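Local structure of exosome complex component Rrp42 (Pyrococcus abyssi, 2PO1) at residues V192-V197 against T228-H233. The protein probably serves as a non-catalytic subunit of the RNA-degrading archaeal exosome and helps to structure the active site of its partner Rrp41. Sequence-based numbering, arbitrary orientation.
Sequences VEKIPV and TDETGH
Glu230 reaches across to the backbone of Ile195: its OE1 is modelled as accepting from Ile195 N at 2.5 Å, suspiciously short, so the exact length is doubtful. A bend at chi2 (85°) folds the carboxylate back over the 192-197 segment, where the Glu230 side chain runs at about a right angle to that of Ile195. Lys194 and Asp229 instead lie alongside each other, pointing the same way. The lysine touches with its methylenes, CD lying 3.3 Å from Asp229 OD1; its NZ stays 5.3 Å from that oxygen and bonds to the carbonyl of Ser120, while OD1 accepts from an aromatic side chain of another protein's chain. The other carboxylate oxygen, Asp229 OD2, gathers three donors from its own loop: Thr231 N at 2.8 Å, which makes an Asx turn, Thr231 OG1, and His233 N. Both backbone donors approach from above the carboxylate plane, by about 40°. With Asp229 replaced by an alanine, these donors would probably lose their common acceptor and the turn one of its restraints. At the strand ends, Val197 and Thr228 form an antiparallel hydrogen-bonded pair, Val197 N to Thr228 O at 3.0 Å, and Pro196 CA adds a CH···O contact to the same oxygen. A water joins Val197 O to Thr228 OG1. In this second RNase PH-family domain, the pair marks where strand 197-204 begins and 222-228 ends, the type I turn Asp229-Gly232 leading on to 234-240 of the same four-stranded antiparallel sheet; helix 247-275 packs on Ile195, Val197 and Thr228, and helix 152-166 on Ile195 and Pro196.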
# COMPACT_ATOMS: atom_id res chain seq x y z
N VAL C 192 17.95 -19.34 -24.11
CA VAL C 192 16.90 -20.26 -23.74
C VAL C 192 17.35 -21.67 -24.13
O VAL C 192 17.54 -21.99 -25.31
CB VAL C 192 15.53 -19.96 -24.39
CG1 VAL C 192 14.47 -20.87 -23.80
CG2 VAL C 192 15.12 -18.49 -24.20
N GLU C 193 17.49 -22.52 -23.13
CA GLU C 193 18.12 -23.80 -23.37
C GLU C 193 17.25 -24.99 -23.14
O GLU C 193 17.55 -26.07 -23.60
CB GLU C 193 19.33 -23.87 -22.51
CG GLU C 193 20.18 -22.69 -22.83
CD GLU C 193 21.49 -22.73 -22.15
OE1 GLU C 193 21.62 -23.48 -21.17
OE2 GLU C 193 22.39 -21.99 -22.59
N LYS C 194 16.12 -24.80 -22.47
CA LYS C 194 15.21 -25.91 -22.23
C LYS C 194 13.83 -25.37 -22.49
O LYS C 194 13.64 -24.15 -22.54
CB LYS C 194 15.40 -26.42 -20.80
CG LYS C 194 16.35 -27.61 -20.77
CD LYS C 194 16.96 -27.77 -19.40
CE LYS C 194 18.46 -28.12 -19.52
NZ LYS C 194 19.12 -27.09 -18.58
N ILE C 195 12.87 -26.27 -22.72
CA ILE C 195 11.50 -25.82 -22.93
C ILE C 195 10.51 -26.46 -21.94
O ILE C 195 9.71 -27.28 -22.34
CB ILE C 195 11.03 -25.97 -24.41
CG1 ILE C 195 11.97 -25.24 -25.33
CG2 ILE C 195 9.60 -25.38 -24.62
CD1 ILE C 195 12.00 -25.83 -26.71
N PRO C 196 10.55 -26.03 -20.67
CA PRO C 196 9.63 -26.55 -19.68
C PRO C 196 8.21 -26.12 -20.02
O PRO C 196 7.98 -24.98 -20.45
CB PRO C 196 10.10 -25.86 -18.39
CG PRO C 196 10.70 -24.59 -18.85
CD PRO C 196 11.41 -24.98 -20.09
N VAL C 197 7.27 -27.05 -19.84
CA VAL C 197 5.88 -26.88 -20.20
C VAL C 197 5.12 -27.40 -19.00
O VAL C 197 5.37 -28.52 -18.57
CB VAL C 197 5.55 -27.72 -21.47
CG1 VAL C 197 4.06 -27.82 -21.69
CG2 VAL C 197 6.18 -27.09 -22.69
N THR C 228 7.74 -30.14 -17.02
CA THR C 228 8.81 -30.99 -17.45
C THR C 228 9.46 -30.38 -18.68
O THR C 228 8.80 -29.64 -19.42
CB THR C 228 8.32 -32.41 -17.79
OG1 THR C 228 7.39 -32.33 -18.87
CG2 THR C 228 7.63 -33.01 -16.60
N ASP C 229 10.74 -30.70 -18.90
CA ASP C 229 11.44 -30.25 -20.13
C ASP C 229 11.73 -31.40 -21.08
O ASP C 229 11.39 -32.55 -20.77
CB ASP C 229 12.72 -29.46 -19.82
CG ASP C 229 13.74 -30.27 -19.07
OD1 ASP C 229 14.50 -29.62 -18.31
OD2 ASP C 229 13.83 -31.52 -19.22
N GLU C 230 12.37 -31.08 -22.21
CA GLU C 230 12.72 -32.03 -23.29
C GLU C 230 13.61 -33.13 -22.79
O GLU C 230 13.86 -34.08 -23.51
CB GLU C 230 13.66 -31.39 -24.32
CG GLU C 230 13.29 -30.12 -24.94
CD GLU C 230 13.70 -28.93 -24.09
OE1 GLU C 230 13.04 -28.70 -23.10
OE2 GLU C 230 14.66 -28.23 -24.44
N THR C 231 14.21 -32.94 -21.62
CA THR C 231 15.32 -33.79 -21.20
C THR C 231 14.82 -34.85 -20.23
O THR C 231 15.62 -35.57 -19.65
CB THR C 231 16.51 -32.98 -20.59
OG1 THR C 231 16.17 -32.49 -19.27
CG2 THR C 231 16.88 -31.75 -21.47
N GLY C 232 13.51 -34.95 -20.06
CA GLY C 232 12.96 -35.87 -19.12
C GLY C 232 13.08 -35.41 -17.69
O GLY C 232 13.08 -36.20 -16.76
N HIS C 233 13.23 -34.12 -17.48
CA HIS C 233 13.33 -33.68 -16.10
C HIS C 233 12.11 -32.94 -15.68
O HIS C 233 11.46 -32.29 -16.48
CB HIS C 233 14.62 -32.89 -15.88
CG HIS C 233 15.85 -33.75 -15.83
ND1 HIS C 233 16.57 -34.11 -16.96
CD2 HIS C 233 16.50 -34.32 -14.79
CE1 HIS C 233 17.58 -34.89 -16.61
NE2 HIS C 233 17.56 -35.03 -15.30
O HOH W 1 4.96 -31.18 -18.14